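Local coordinates for protein aminotransferase (Paracoccus denitrificans, PDB 4GRX) that probably catalyses pyridoxal-phosphate-dependent transfer of amino groups between omega-amino donors and carbonyl acceptors, as a class III aminotransferase, at residues 89-94 and 337-342; 123-128 and 304-309; 132-137 and 166-171. One frame throughout, in Å; residues are numbered along the deposited sequence.

Contact 1. Residues 89-94 and 337-342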
# COMPACT_ATOMS: atom_id res chain seq x y z
N ASP A 89 -4.17 4.07 23.23
CA ASP A 89 -4.33 3.71 24.64
C ASP A 89 -5.07 2.40 24.76
O ASP A 89 -4.85 1.65 25.69
CB ASP A 89 -5.14 4.77 25.40
CG ASP A 89 -4.31 5.98 25.76
OD1 ASP A 89 -3.13 5.81 26.14
OD2 ASP A 89 -4.85 7.11 25.68
N ARG A 90 -5.93 2.14 23.79
CA ARG A 90 -6.91 1.07 23.88
C ARG A 90 -6.39 -0.20 23.21
O ARG A 90 -6.43 -1.29 23.80
CB ARG A 90 -8.22 1.56 23.24
CG ARG A 90 -9.43 0.68 23.44
CD ARG A 90 -10.57 1.13 22.52
NE ARG A 90 -11.58 0.08 22.35
CZ ARG A 90 -12.43 -0.31 23.29
NH1 ARG A 90 -12.41 0.24 24.49
NH2 ARG A 90 -13.31 -1.27 23.04
N PHE A 91 -5.89 -0.07 21.98
CA PHE A 91 -5.49 -1.21 21.18
C PHE A 91 -4.76 -0.68 19.95
O PHE A 91 -5.41 -0.29 18.98
CB PHE A 91 -6.71 -2.01 20.74
CG PHE A 91 -6.39 -3.35 20.14
CD1 PHE A 91 -7.08 -3.80 19.01
CD2 PHE A 91 -5.42 -4.17 20.70
CE1 PHE A 91 -6.81 -5.05 18.46
CE2 PHE A 91 -5.15 -5.42 20.15
CZ PHE A 91 -5.84 -5.86 19.03
N PRO A 92 -3.42 -0.70 20.00
CA PRO A 92 -2.55 0.01 19.04
C PRO A 92 -2.32 -0.66 17.69
O PRO A 92 -1.88 0.01 16.76
CB PRO A 92 -1.24 0.14 19.80
CG PRO A 92 -1.22 -1.01 20.73
CD PRO A 92 -2.64 -1.46 20.98
N GLY A 93 -2.61 -1.96 17.58
CA GLY A 93 -2.39 -2.66 16.31
C GLY A 93 -3.02 -4.03 16.23
O GLY A 93 -3.18 -4.71 17.24
N TYR A 94 -3.39 -4.41 15.00
CA TYR A 94 -3.86 -5.76 14.69
C TYR A 94 -4.19 -5.91 13.20
O TYR A 94 -3.93 -5.01 12.40
CB TYR A 94 -5.05 -6.16 15.57
CG TYR A 94 -5.10 -7.64 15.86
CD1 TYR A 94 -6.14 -8.44 15.40
CD2 TYR A 94 -4.07 -8.25 16.58
CE1 TYR A 94 -6.17 -9.80 15.66
CE2 TYR A 94 -4.09 -9.60 16.85
CZ TYR A 94 -5.14 -10.38 16.39
OH TYR A 94 -5.13 -11.73 16.66
N GLY A 337 -7.39 -3.00 7.66
CA GLY A 337 -8.45 -3.15 8.68
C GLY A 337 -7.95 -2.76 10.07
O GLY A 337 -8.40 -3.31 11.09
N HIS A 338 -7.03 -1.81 10.10
CA HIS A 338 -6.28 -1.47 11.30
C HIS A 338 -7.14 -0.79 12.35
O HIS A 338 -7.90 0.13 12.02
CB HIS A 338 -5.11 -0.57 10.92
CG HIS A 338 -3.98 -0.60 11.91
ND1 HIS A 338 -4.00 0.12 13.04
CD2 HIS A 338 -2.78 -1.28 11.89
CE1 HIS A 338 -2.87 -0.10 13.72
NE2 HIS A 338 -2.11 -0.95 13.02
N PRO A 339 -7.05 -1.25 13.62
CA PRO A 339 -7.83 -0.66 14.72
C PRO A 339 -7.65 0.85 14.82
O PRO A 339 -8.64 1.58 14.83
CB PRO A 339 -7.28 -1.36 15.96
CG PRO A 339 -6.03 -2.06 15.53
CD PRO A 339 -6.25 -2.39 14.09
N VAL A 340 -6.40 1.31 14.86
CA VAL A 340 -6.13 2.74 14.91
C VAL A 340 -6.73 3.49 13.72
O VAL A 340 -7.44 4.49 13.89
CB VAL A 340 -4.62 3.02 15.05
CG1 VAL A 340 -4.34 4.51 14.87
CG2 VAL A 340 -4.12 2.57 16.41
N GLY A 341 -6.47 3.01 12.51
CA GLY A 341 -6.92 3.69 11.32
C GLY A 341 -8.42 3.74 11.17
O GLY A 341 -8.97 4.69 10.62
N CYS A 342 -9.09 2.70 11.66
CA CYS A 342 -10.53 2.63 11.57
C CYS A 342 -11.17 3.63 12.52
O CYS A 342 -12.06 4.38 12.11
CB CYS A 342 -11.02 1.22 11.86
SG CYS A 342 -10.74 0.04 10.52

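Contact 2. Residues 123-128 and 304-309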
# COMPACT_ATOMS: atom_id res chain seq x y z
N VAL A 123 -17.19 -4.17 2.34
CA VAL A 123 -16.02 -3.31 2.44
C VAL A 123 -14.76 -4.17 2.59
O VAL A 123 -14.69 -5.06 3.46
CB VAL A 123 -16.17 -2.34 3.65
CG1 VAL A 123 -15.09 -1.26 3.64
CG2 VAL A 123 -17.55 -1.69 3.68
N PHE A 124 -13.77 -3.90 1.74
CA PHE A 124 -12.43 -4.48 1.89
C PHE A 124 -11.38 -3.37 2.10
O PHE A 124 -11.50 -2.29 1.51
CB PHE A 124 -12.08 -5.35 0.68
CG PHE A 124 -10.83 -6.17 0.87
CD1 PHE A 124 -10.86 -7.36 1.62
CD2 PHE A 124 -9.61 -5.77 0.30
CE1 PHE A 124 -9.71 -8.13 1.79
CE2 PHE A 124 -8.45 -6.53 0.47
CZ PHE A 124 -8.51 -7.71 1.22
N TYR A 125 -10.38 -3.61 2.95
CA TYR A 125 -9.44 -2.54 3.31
C TYR A 125 -8.04 -2.65 2.70
O TYR A 125 -7.55 -3.74 2.41
CB TYR A 125 -9.36 -2.37 4.84
CG TYR A 125 -10.66 -1.90 5.47
CD1 TYR A 125 -11.03 -0.57 5.43
CD2 TYR A 125 -11.50 -2.80 6.12
CE1 TYR A 125 -12.22 -0.13 6.00
CE2 TYR A 125 -12.69 -2.38 6.69
CZ TYR A 125 -13.04 -1.05 6.63
OH TYR A 125 -14.22 -0.62 7.21
N THR A 126 -7.41 -1.48 2.52
CA THR A 126 -6.03 -1.39 2.05
C THR A 126 -5.32 -0.31 2.84
O THR A 126 -5.91 0.32 3.73
CB THR A 126 -5.96 -1.00 0.57
OG1 THR A 126 -6.57 0.28 0.39
CG2 THR A 126 -6.68 -2.00 -0.29
N ASN A 127 -4.06 -0.05 2.49
CA ASN A 127 -3.34 1.06 3.11
C ASN A 127 -3.41 2.33 2.29
O ASN A 127 -3.54 3.41 2.84
CB ASN A 127 -1.89 0.67 3.41
CG ASN A 127 -1.79 -0.52 4.34
OD1 ASN A 127 -2.30 -0.48 5.46
ND2 ASN A 127 -1.15 -1.58 3.88
N SER A 128 -3.36 2.19 0.96
CA SER A 128 -3.33 3.34 0.07
C SER A 128 -4.44 3.26 -0.96
O SER A 128 -5.05 2.22 -1.15
CB SER A 128 -1.99 3.38 -0.64
OG SER A 128 -1.83 2.25 -1.48
N PHE A 304 -3.64 8.84 9.11
CA PHE A 304 -3.31 7.41 9.10
C PHE A 304 -3.55 6.81 7.71
O PHE A 304 -4.57 7.13 7.08
CB PHE A 304 -4.20 6.69 10.13
CG PHE A 304 -3.74 5.30 10.47
CD1 PHE A 304 -2.94 5.08 11.57
CD2 PHE A 304 -4.12 4.20 9.69
CE1 PHE A 304 -2.54 3.80 11.90
CE2 PHE A 304 -3.72 2.93 10.02
CZ PHE A 304 -2.93 2.72 11.13
N PRO A 305 -2.64 5.94 7.24
CA PRO A 305 -2.78 5.31 5.91
C PRO A 305 -3.96 4.32 5.80
O PRO A 305 -3.93 3.24 6.38
CB PRO A 305 -1.44 4.58 5.71
CG PRO A 305 -0.54 5.08 6.78
CD PRO A 305 -1.43 5.48 7.92
N MET A 306 -4.98 4.69 5.04
CA MET A 306 -6.16 3.86 4.93
C MET A 306 -6.73 3.92 3.53
O MET A 306 -6.77 4.99 2.92
CB MET A 306 -7.22 4.37 5.89
CG MET A 306 -8.33 3.39 6.21
SD MET A 306 -7.97 2.45 7.70
CE MET A 306 -9.64 1.98 8.11
N GLY A 307 -7.15 2.76 3.04
CA GLY A 307 -7.92 2.66 1.80
C GLY A 307 -9.13 1.75 1.98
O GLY A 307 -9.12 0.84 2.81
N ALA A 308 -10.17 2.00 1.20
CA ALA A 308 -11.37 1.18 1.23
C ALA A 308 -11.99 0.99 -0.13
O ALA A 308 -12.19 1.95 -0.89
CB ALA A 308 -12.39 1.74 2.20
N VAL A 309 -12.30 -0.26 -0.43
CA VAL A 309 -13.11 -0.63 -1.57
C VAL A 309 -14.50 -0.91 -0.99
O VAL A 309 -14.64 -1.80 -0.13
CB VAL A 309 -12.53 -1.89 -2.24
CG1 VAL A 309 -13.49 -2.49 -3.26
CG2 VAL A 309 -11.19 -1.57 -2.87
O HOH W 1 -4.34 0.57 7.35

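Contact 3. Residues 132-137 and 166-171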
# COMPACT_ATOMS: atom_id res chain seq x y z
N ALA A 132 -5.94 -0.02 -3.24
CA ALA A 132 -7.37 -0.20 -3.43
C ALA A 132 -7.78 -0.37 -4.91
O ALA A 132 -8.57 -1.25 -5.24
CB ALA A 132 -8.13 0.95 -2.79
N ASN A 133 -7.23 0.46 -5.80
CA ASN A 133 -7.50 0.29 -7.23
C ASN A 133 -6.92 -1.02 -7.76
O ASN A 133 -7.60 -1.75 -8.51
CB ASN A 133 -7.00 1.49 -8.04
CG ASN A 133 -7.94 2.68 -7.93
OD1 ASN A 133 -9.17 2.54 -8.02
ND2 ASN A 133 -7.37 3.87 -7.71
N ASP A 134 -5.68 -1.31 -7.38
CA ASP A 134 -5.05 -2.57 -7.65
C ASP A 134 -5.91 -3.79 -7.19
O ASP A 134 -6.16 -4.72 -7.97
CB ASP A 134 -3.67 -2.60 -7.00
CG ASP A 134 -2.77 -3.61 -7.63
OD1 ASP A 134 -3.11 -4.82 -7.57
OD2 ASP A 134 -1.73 -3.22 -8.21
N THR A 135 -6.34 -3.76 -5.92
CA THR A 135 -7.26 -4.74 -5.37
C THR A 135 -8.54 -4.85 -6.21
O THR A 135 -9.00 -5.97 -6.49
CB THR A 135 -7.63 -4.41 -3.90
OG1 THR A 135 -6.50 -4.65 -3.05
CG2 THR A 135 -8.82 -5.24 -3.40
N MET A 136 -9.09 -3.69 -6.62
CA MET A 136 -10.35 -3.66 -7.38
C MET A 136 -10.24 -4.38 -8.71
O MET A 136 -11.16 -5.09 -9.12
CB MET A 136 -10.84 -2.23 -7.62
CG MET A 136 -12.25 -2.17 -8.22
SD MET A 136 -13.49 -2.81 -7.07
CE MET A 136 -14.28 -4.09 -8.06
N VAL A 137 -9.11 -4.19 -9.38
CA VAL A 137 -8.87 -4.87 -10.64
C VAL A 137 -8.82 -6.38 -10.40
O VAL A 137 -9.48 -7.13 -11.10
CB VAL A 137 -7.59 -4.36 -11.32
CG1 VAL A 137 -7.34 -5.11 -12.62
CG2 VAL A 137 -7.71 -2.88 -11.61
N THR A 166 1.08 1.68 -8.22
CA THR A 166 1.50 0.28 -8.43
C THR A 166 1.51 0.00 -9.95
O THR A 166 0.91 0.77 -10.73
CB THR A 166 0.58 -0.76 -7.75
OG1 THR A 166 -0.66 -0.84 -8.46
CG2 THR A 166 0.35 -0.44 -6.27
N ALA A 167 2.18 -1.08 -10.38
CA ALA A 167 2.23 -1.38 -11.82
C ALA A 167 0.84 -1.25 -12.46
O ALA A 167 0.69 -0.66 -13.56
CB ALA A 167 2.83 -2.76 -12.10
N VAL A 168 -0.17 -1.80 -11.79
CA VAL A 168 -1.53 -1.82 -12.34
C VAL A 168 -2.21 -0.44 -12.28
O VAL A 168 -2.67 0.05 -13.30
CB VAL A 168 -2.40 -2.91 -11.68
CG1 VAL A 168 -3.87 -2.75 -12.03
CG2 VAL A 168 -1.91 -4.28 -12.11
N SER A 169 -2.24 0.18 -11.10
CA SER A 169 -2.81 1.53 -10.93
C SER A 169 -2.08 2.60 -11.75
O SER A 169 -2.69 3.59 -12.16
CB SER A 169 -2.94 1.92 -9.44
OG SER A 169 -1.75 1.68 -8.71
N ALA A 170 -0.80 2.39 -12.01
CA ALA A 170 -0.06 3.27 -12.92
C ALA A 170 -0.46 3.03 -14.38
O ALA A 170 -0.46 3.96 -15.20
CB ALA A 170 1.44 3.12 -12.71
N SER A 171 -0.80 1.78 -14.72
CA SER A 171 -1.28 1.46 -16.07
C SER A 171 -2.66 2.09 -16.24
O SER A 171 -3.08 2.42 -17.35
CB SER A 171 -1.38 -0.04 -16.28
OG SER A 171 -0.11 -0.65 -16.19
O HOH W 2 0.57 -3.94 -9.52

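Contact 1. Residues 89-94 and 337-342
Pro339 lays its pyrrolidine ring into the bend formed by Phe91, Gly93 and Tyr94, and carries most of the apolar packing. Its CB lies 3.9 Å from Phe91 CD1, where the two side chains meet obliquely, and its CG is 4.2 Å from Tyr94 CB. Phe91 follows directly on the last turn of helix 78-90; with CG anti to the backbone N (chi1 -168°) its ring swings back against the proline. Alongside, the CG2 branch of Val340 reaches the carbonyl of Pro92, 3.4 Å from its O. The loop leaving one helix thus crosses the N-terminus of another, helix 339-354, whose N-cap residue is His338: its ND1 accepts a weak, bent bond from Val340 N (3.2 Å, angle at the hydrogen 130°). The same imidazole meets the loop in two ways. Pro92 O approaches its edge near the ring plane, 3.2 Å from CE1, while Tyr94 N stands 4.1 Å above the plane on one face, displaced toward the rim. His338 NE2 also makes a weak hydrogen bond to Gly302 O of the second subunit, and Tyr94 OH is hydrogen-bonded to Asp63 of that subunit.

Contact 2. Residues 123-128 and 304-309
Phe124 and Val309 form an antiparallel hydrogen-bonded pair, as do Thr126 and Gly307 two residues along, and each pair exchanges both of its backbone bonds. The Val309 N to Phe124 O bond is 2.9 Å long and runs nearly along the C=O axis. At the other pair the geometry is skewed: Gly307 N meets Thr126 O at 2.8 Å but stands above the carbonyl plane, 62° out of it. The short strands run at 151° to each other. CA-H...O contacts, among them Tyr125 CA to Gly307 O at 3.4 Å, reinforce the ladder.

The side-chain polar groups lie toward the end of the strand. Thr126 OG1, set between backbone N and carbonyl carbon (chi1 61°), packs 3.1 Å from Gly307 CA, in space that a CB on residue 307 would enter, and donates to Ser128 O at 2.9 Å. Beyond the strand, a water stands 3.0 Å from Asn127 OD1 and 2.9 Å from Pro305 O, placed to donate to both, although further acceptors nearby compete for its two protons.

Apolar packing occupies the face bearing Tyr125 and Ala308. Met306, bent at its second torsion, brings CE to within 3.9 Å of Tyr125 CE1, and Ala308 CB adjoins the same ring. Leu108 of helix 103-115 packs on both Tyr125 and Met306, and Tyr125 OH is hydrogen-bonded to Ser109 OG.

Strand 307-311 runs antiparallel to both of its neighbours, 122-126 and 292-295, while the remaining strands of the seven-stranded sheet are parallel to one another. A single reversed strand of this kind is the signature of the large domain in fold type I pyridoxal-phosphate enzymes, and Lys297, which carries the cofactor, lies between strands 292-295 and 307-311.

Contact 3. Residues 132-137 and 166-171
Asp134 and Thr166 fasten two helices that cross almost at a right angle (91°), their short axes 8.5 Å apart, buried at the subunit interface of the large domain. Thr166 OG1 donates to Asp134 OD2 at 2.6 Å, and the oxygen receives it on its anti lone pair. That hydroxyl works twice: as N-cap of helix 167-172 it also accepts from Ser169 N, at 3.2 Å and nearly straight (164°). A first torsion of -159° turns the Asp134 carboxylate away from its own backbone N and out to this helix start, where OD2 also takes a bond from a water, 2.7 Å away, that in turn accepts from Val168 N. Asp134 OD1 accepts from Ala167 N of the second subunit, so one carboxylate serves two helix N-termini, a setting that would be expected to stabilise its negative charge. An alanine here in place of Thr166 takes away the hydroxyl that both donates to Asp134 OD2 and caps Ser169 N, and the first turn of the helix would probably fray while the carboxylate keeps one tie fewer to it. Farther along, Val137 and Val168 meet tip to tip, with Val137 CG2 3.9 Å from Val168 CG1. Behind the contact, helix 129-146 lies against the sheet: Met136 rests on Ile294 of strand 292-295 and Phe233 of strand 229-234, and Thr135 touches Phe124 and Thr126 of strand 122-126.

The three contacts follow one another in a row, all touching the second subunit, with contact 2 in the middle: its centre is 13 Å from that of contact 1 and 13 Å from that of contact 3. Contacts 1 and 3 do not touch, their nearest atoms being about 11 Å apart. Phe304 joins the first two, its CZ 3.4 Å from His338 ND1. Strand 122-126 leads straight into helix 129-146, and Thr126 OG1 packs 3.6 Å from Ala132 CB. Toward the active site, the side chains of Ser128 and Asn133 each lie about 10 Å from a bound delta-amino valeric acid, whose pocket includes Lys297, the residue carrying the cofactor.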